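Local structure of transcriptional regulator (Streptococcus thermophilus LMD-9, 5JUF) at residues M1-D5 and F112-P116; F207-M211 and Y245-V249. The protein probably senses a competence-inducing signalling peptide and, as an RNPP-family quorum sensor, activates transcription of competence genes in response. All coordinates share one frame; numbering follows the deposited sequence.

Contact 1. Residues M1-D5 and F112-P116; sequences MNLKD and FDILP
Leu-3 and Lys-4 meet Ile-114 and Phe-112 of the tetratricopeptide part from the first turn of helix 3-17, which opens with a capping box of Asn-2 and Asp-5; this is the first helix of the chain, leading into the probably DNA-binding helix-turn-helix part. Asn-2 OD1 accepts from the Asp-5 backbone N at 2.9 Å, and the Asn-2 N returns the bond to Asp-5 OD2, from above the carboxylate plane. Leu-3 reaches over with one branch: its CD2 meets the CD1 methyl of Ile-114 at 3.5 Å, a tight methyl contact, and Leu-3 also touches Leu-46 and Asp-70. Lys-4 has a chain extended beyond CG, which carries its ammonium to the far segment. A water bridges less directly, donating to Asp-113 O at 2.8 Å and only weakly accepting from Lys-4 N. A second water takes a bond from Lys-4 NZ and gives one to Asp-113 OD1, so lysine and carboxylate are linked without touching. The ammonium also lies over one face of the Phe-112 ring, a cation-pi contact with NZ 3.9 Å from the centroid, while the same NZ donates to Phe-112 O at 3.0 Å from above the carbonyl plane.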
loop_
_atom_site.group_PDB
_atom_site.type_symbol
_atom_site.label_atom_id
_atom_site.label_comp_id
_atom_site.label_asym_id
_atom_site.label_seq_id
_atom_site.Cartn_x
_atom_site.Cartn_y
_atom_site.Cartn_z
ATOM N N MET A 1 -28.278 -14.805 -6.256
ATOM C CA MET A 1 -28.235 -13.351 -6.160
ATOM C C MET A 1 -27.780 -12.950 -4.769
ATOM O O MET A 1 -28.293 -13.450 -3.777
ATOM C CB MET A 1 -29.607 -12.745 -6.472
ATOM C CG MET A 1 -29.631 -11.220 -6.536
ATOM S SD MET A 1 -31.178 -10.620 -7.241
ATOM C CE MET A 1 -30.840 -8.877 -7.465
ATOM N N ASN A 2 -26.812 -12.051 -4.690
ATOM C CA ASN A 2 -26.296 -11.597 -3.408
ATOM C C ASN A 2 -26.408 -10.068 -3.317
ATOM O O ASN A 2 -27.056 -9.410 -4.143
ATOM C CB ASN A 2 -24.857 -12.093 -3.211
ATOM C CG ASN A 2 -23.913 -11.655 -4.335
ATOM O OD1 ASN A 2 -24.084 -10.593 -4.937
ATOM N ND2 ASN A 2 -22.901 -12.481 -4.612
ATOM N N LEU A 3 -25.760 -9.513 -2.292
ATOM C CA LEU A 3 -25.761 -8.067 -2.090
ATOM C C LEU A 3 -25.183 -7.339 -3.299
ATOM O O LEU A 3 -25.740 -6.333 -3.758
ATOM C CB LEU A 3 -24.966 -7.739 -0.826
ATOM C CG LEU A 3 -24.823 -6.295 -0.371
ATOM C CD1 LEU A 3 -26.185 -5.720 -0.110
ATOM C CD2 LEU A 3 -23.963 -6.245 0.886
ATOM N N LYS A 4 -24.059 -7.834 -3.823
ATOM C CA LYS A 4 -23.412 -7.184 -4.957
ATOM C C LYS A 4 -24.343 -7.139 -6.170
ATOM O O LYS A 4 -24.473 -6.095 -6.819
ATOM C CB LYS A 4 -22.091 -7.906 -5.263
ATOM C CG LYS A 4 -21.055 -7.734 -4.142
ATOM C CD LYS A 4 -19.784 -8.566 -4.308
ATOM C CE LYS A 4 -18.842 -8.373 -3.093
ATOM N NZ LYS A 4 -17.736 -9.408 -3.031
ATOM N N ASP A 5 -25.038 -8.250 -6.453
ATOM C CA ASP A 5 -25.967 -8.297 -7.584
ATOM C C ASP A 5 -27.117 -7.306 -7.419
ATOM O O ASP A 5 -27.556 -6.687 -8.392
ATOM C CB ASP A 5 -26.554 -9.705 -7.744
ATOM C CG ASP A 5 -25.509 -10.765 -8.033
ATOM O OD1 ASP A 5 -24.490 -10.461 -8.675
ATOM O OD2 ASP A 5 -25.728 -11.924 -7.625
ATOM N N PHE A 112 -15.640 -11.644 2.525
ATOM C CA PHE A 112 -15.656 -11.445 1.077
ATOM C C PHE A 112 -16.950 -10.785 0.585
ATOM O O PHE A 112 -16.922 -9.838 -0.214
ATOM C CB PHE A 112 -15.457 -12.786 0.366
ATOM C CG PHE A 112 -15.453 -12.653 -1.132
ATOM C CD1 PHE A 112 -14.326 -12.193 -1.788
ATOM C CD2 PHE A 112 -16.592 -12.937 -1.877
ATOM C CE1 PHE A 112 -14.322 -12.041 -3.179
ATOM C CE2 PHE A 112 -16.600 -12.788 -3.270
ATOM C CZ PHE A 112 -15.462 -12.336 -3.916
ATOM N N ASP A 113 -18.095 -11.284 1.040
ATOM C CA ASP A 113 -19.361 -10.869 0.447
ATOM C C ASP A 113 -19.765 -9.451 0.824
ATOM O O ASP A 113 -20.639 -8.877 0.162
ATOM C CB ASP A 113 -20.458 -11.846 0.851
ATOM C CG ASP A 113 -20.252 -13.208 0.240
ATOM O OD1 ASP A 113 -19.940 -13.257 -0.965
ATOM O OD2 ASP A 113 -20.380 -14.210 0.961
ATOM N N ILE A 114 -19.149 -8.872 1.853
ATOM C CA ILE A 114 -19.493 -7.532 2.333
ATOM C C ILE A 114 -18.396 -6.506 2.045
ATOM O O ILE A 114 -18.567 -5.323 2.371
ATOM C CB ILE A 114 -19.842 -7.572 3.840
ATOM C CG1 ILE A 114 -20.528 -6.295 4.328
ATOM C CG2 ILE A 114 -18.604 -7.827 4.701
ATOM C CD1 ILE A 114 -21.800 -5.960 3.608
ATOM N N LEU A 115 -17.244 -6.925 1.403
ATOM C CA LEU A 115 -16.171 -5.950 1.186
ATOM C C LEU A 115 -16.230 -5.332 -0.205
ATOM O O LEU A 115 -16.456 -6.042 -1.194
ATOM C CB LEU A 115 -14.807 -6.613 1.361
ATOM C CG LEU A 115 -14.475 -7.070 2.781
ATOM C CD1 LEU A 115 -13.154 -7.848 2.790
ATOM C CD2 LEU A 115 -14.397 -5.848 3.677
ATOM N N PRO A 116 -15.986 -4.025 -0.293
ATOM C CA PRO A 116 -15.866 -3.384 -1.607
ATOM C C PRO A 116 -14.559 -3.759 -2.285
ATOM O O PRO A 116 -13.610 -4.254 -1.665
ATOM C CB PRO A 116 -15.907 -1.885 -1.283
ATOM C CG PRO A 116 -15.336 -1.799 0.124
ATOM C CD PRO A 116 -15.847 -3.058 0.815
HETATM O O HOH W 1 -22.177 -10.069 -1.907
HETATM O O HOH W 2 -19.815 -11.631 -2.980
#

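Contact 2. Residues F207-M211 and Y245-V249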
loop_
_atom_site.group_PDB
_atom_site.type_symbol
_atom_site.label_atom_id
_atom_site.label_comp_id
_atom_site.label_asym_id
_atom_site.label_seq_id
_atom_site.Cartn_x
_atom_site.Cartn_y
_atom_site.Cartn_z
ATOM N N PHE A 207 5.859 3.714 6.482
ATOM C CA PHE A 207 7.263 3.361 6.704
ATOM C C PHE A 207 7.747 2.361 5.664
ATOM O O PHE A 207 8.841 2.505 5.096
ATOM C CB PHE A 207 7.470 2.784 8.108
ATOM C CG PHE A 207 8.902 2.392 8.383
ATOM C CD1 PHE A 207 9.807 3.336 8.852
ATOM C CD2 PHE A 207 9.343 1.096 8.149
ATOM C CE1 PHE A 207 11.131 2.995 9.101
ATOM C CE2 PHE A 207 10.680 0.745 8.381
ATOM C CZ PHE A 207 11.570 1.703 8.847
ATOM N N ASN A 208 6.952 1.331 5.413
ATOM C CA ASN A 208 7.358 0.327 4.440
ATOM C C ASN A 208 7.467 0.923 3.036
ATOM O O ASN A 208 8.352 0.537 2.264
ATOM C CB ASN A 208 6.385 -0.853 4.495
ATOM C CG ASN A 208 6.555 -1.672 5.777
ATOM O OD1 ASN A 208 7.634 -1.679 6.368
ATOM N ND2 ASN A 208 5.502 -2.348 6.209
ATOM N N ASP A 209 6.600 1.874 2.697
ATOM C CA ASP A 209 6.746 2.560 1.417
ATOM C C ASP A 209 8.042 3.368 1.365
ATOM O O ASP A 209 8.706 3.414 0.324
ATOM C CB ASP A 209 5.544 3.469 1.162
ATOM C CG ASP A 209 4.345 2.717 0.602
ATOM O OD1 ASP A 209 4.453 1.502 0.366
ATOM O OD2 ASP A 209 3.293 3.353 0.381
ATOM N N LEU A 210 8.422 4.019 2.475
ATOM C CA LEU A 210 9.681 4.764 2.479
ATOM C C LEU A 210 10.873 3.831 2.278
ATOM O O LEU A 210 11.826 4.175 1.572
ATOM C CB LEU A 210 9.833 5.578 3.778
ATOM C CG LEU A 210 8.799 6.710 3.981
ATOM C CD1 LEU A 210 8.777 7.216 5.417
ATOM C CD2 LEU A 210 9.053 7.861 3.030
ATOM N N MET A 211 10.838 2.644 2.892
ATOM C CA MET A 211 11.926 1.681 2.717
ATOM C C MET A 211 11.990 1.189 1.280
ATOM O O MET A 211 13.079 0.982 0.732
ATOM C CB MET A 211 11.749 0.481 3.658
ATOM C CG MET A 211 11.834 0.775 5.144
ATOM S SD MET A 211 13.405 1.467 5.682
ATOM C CE MET A 211 14.553 0.351 4.868
ATOM N N TYR A 245 12.803 -1.251 13.792
ATOM C CA TYR A 245 13.110 -0.870 12.417
ATOM C C TYR A 245 14.173 0.210 12.334
ATOM O O TYR A 245 14.623 0.536 11.231
ATOM C CB TYR A 245 11.846 -0.387 11.701
ATOM C CG TYR A 245 10.819 -1.486 11.496
ATOM C CD1 TYR A 245 11.182 -2.830 11.597
ATOM C CD2 TYR A 245 9.488 -1.185 11.208
ATOM C CE1 TYR A 245 10.256 -3.843 11.420
ATOM C CE2 TYR A 245 8.552 -2.192 11.028
ATOM C CZ TYR A 245 8.943 -3.522 11.137
ATOM O OH TYR A 245 8.026 -4.537 10.957
ATOM N N LYS A 246 14.576 0.774 13.465
ATOM C CA LYS A 246 15.557 1.851 13.417
ATOM C C LYS A 246 16.912 1.398 12.899
ATOM O O LYS A 246 17.523 2.160 12.128
ATOM C CB LYS A 246 15.690 2.505 14.796
ATOM C CG LYS A 246 16.353 3.870 14.773
ATOM C CD LYS A 246 16.036 4.655 16.048
ATOM C CE LYS A 246 16.465 6.121 15.939
ATOM N NZ LYS A 246 16.652 6.728 17.311
ATOM N N PRO A 247 17.453 0.225 13.272
ATOM C CA PRO A 247 18.747 -0.162 12.687
ATOM C C PRO A 247 18.727 -0.160 11.169
ATOM O O PRO A 247 19.715 0.266 10.562
ATOM C CB PRO A 247 18.998 -1.563 13.276
ATOM C CG PRO A 247 18.302 -1.541 14.604
ATOM C CD PRO A 247 17.024 -0.745 14.309
ATOM N N SER A 248 17.615 -0.572 10.536
ATOM C CA SER A 248 17.565 -0.599 9.075
ATOM C C SER A 248 17.682 0.803 8.490
ATOM O O SER A 248 18.205 0.969 7.385
ATOM C CB SER A 248 16.282 -1.292 8.582
ATOM O OG SER A 248 15.117 -0.501 8.801
ATOM N N VAL A 249 17.243 1.821 9.228
ATOM C CA VAL A 249 17.371 3.190 8.746
ATOM C C VAL A 249 18.807 3.673 8.864
ATOM O O VAL A 249 19.313 4.356 7.969
ATOM C CB VAL A 249 16.393 4.108 9.495
ATOM C CG1 VAL A 249 16.500 5.548 8.975
ATOM C CG2 VAL A 249 14.964 3.586 9.329
HETATM O O HOH W 3 5.749 -4.095 8.831
#
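Helix 200-219, carrying 207-211, faces the start of helix 246-260, with side chains making all the contacts: the CA atoms of Phe-207 and Tyr-245 are 9.2 Å apart and those of Met-211 and Val-249 8.3 Å, so the segments run in broadly the same sense. No direct hydrogen bond joins them. Phe-207, its CG anti to the backbone N (chi1 180°), turns its ring toward Tyr-245, where CZ touches Tyr-245 CB at 3.5 Å. The two aromatic planes are nearly parallel, 16° apart, but slid so far that the rings barely overlap; CE2 of Phe-207 approaches CD2 of Tyr-245 obliquely. At the edge of the phenylalanine, near its plane, the CG2 methyl of Val-249 packs against CE1 at 3.9 Å. This is packing between helices of the tetratricopeptide superhelix, and helix 226-240 completes it: Val-236 and Ile-237 touch Phe-207, and Leu-234 and Ile-237 touch Val-249. One turn on from Phe-207, Met-211 bends at chi2 and chi3 and brings SD and CE alongside Ser-248 OG, each at 4.1 Å. That hydroxyl is already engaged within its own segment, donating to Tyr-245 O at 2.7 Å from slightly outside the carbonyl plane. Pro-89 and Tyr-91 also touch the Tyr-245 side chain; at its hydroxyl, a water that accepts from Asn-208 ND2 at 3.2 Å lies 3.1 Å from Tyr-245 OH.

How the contacts relate
From the N terminus, the chain enters helix 3-17 at once, runs through the helix-turn-helix part and the first tetratricopeptide helices, and returns in the loop before helix 117-130 to close contact 1, with 106 mostly helical residues between its segments. Contact 2 opens only later, on helix 200-219, and closes after 33 residues that include helix 226-240. The two loops are therefore in series, neither nested nor crossed. Contact 1 joins the N-terminal part to the tetratricopeptide part, whereas contact 2 joins helix 200-219 to helix 246-260, two helices on, within the latter. Their centres lie about 37 Å apart on opposite sides of the chain's centre, and the contacts do not touch.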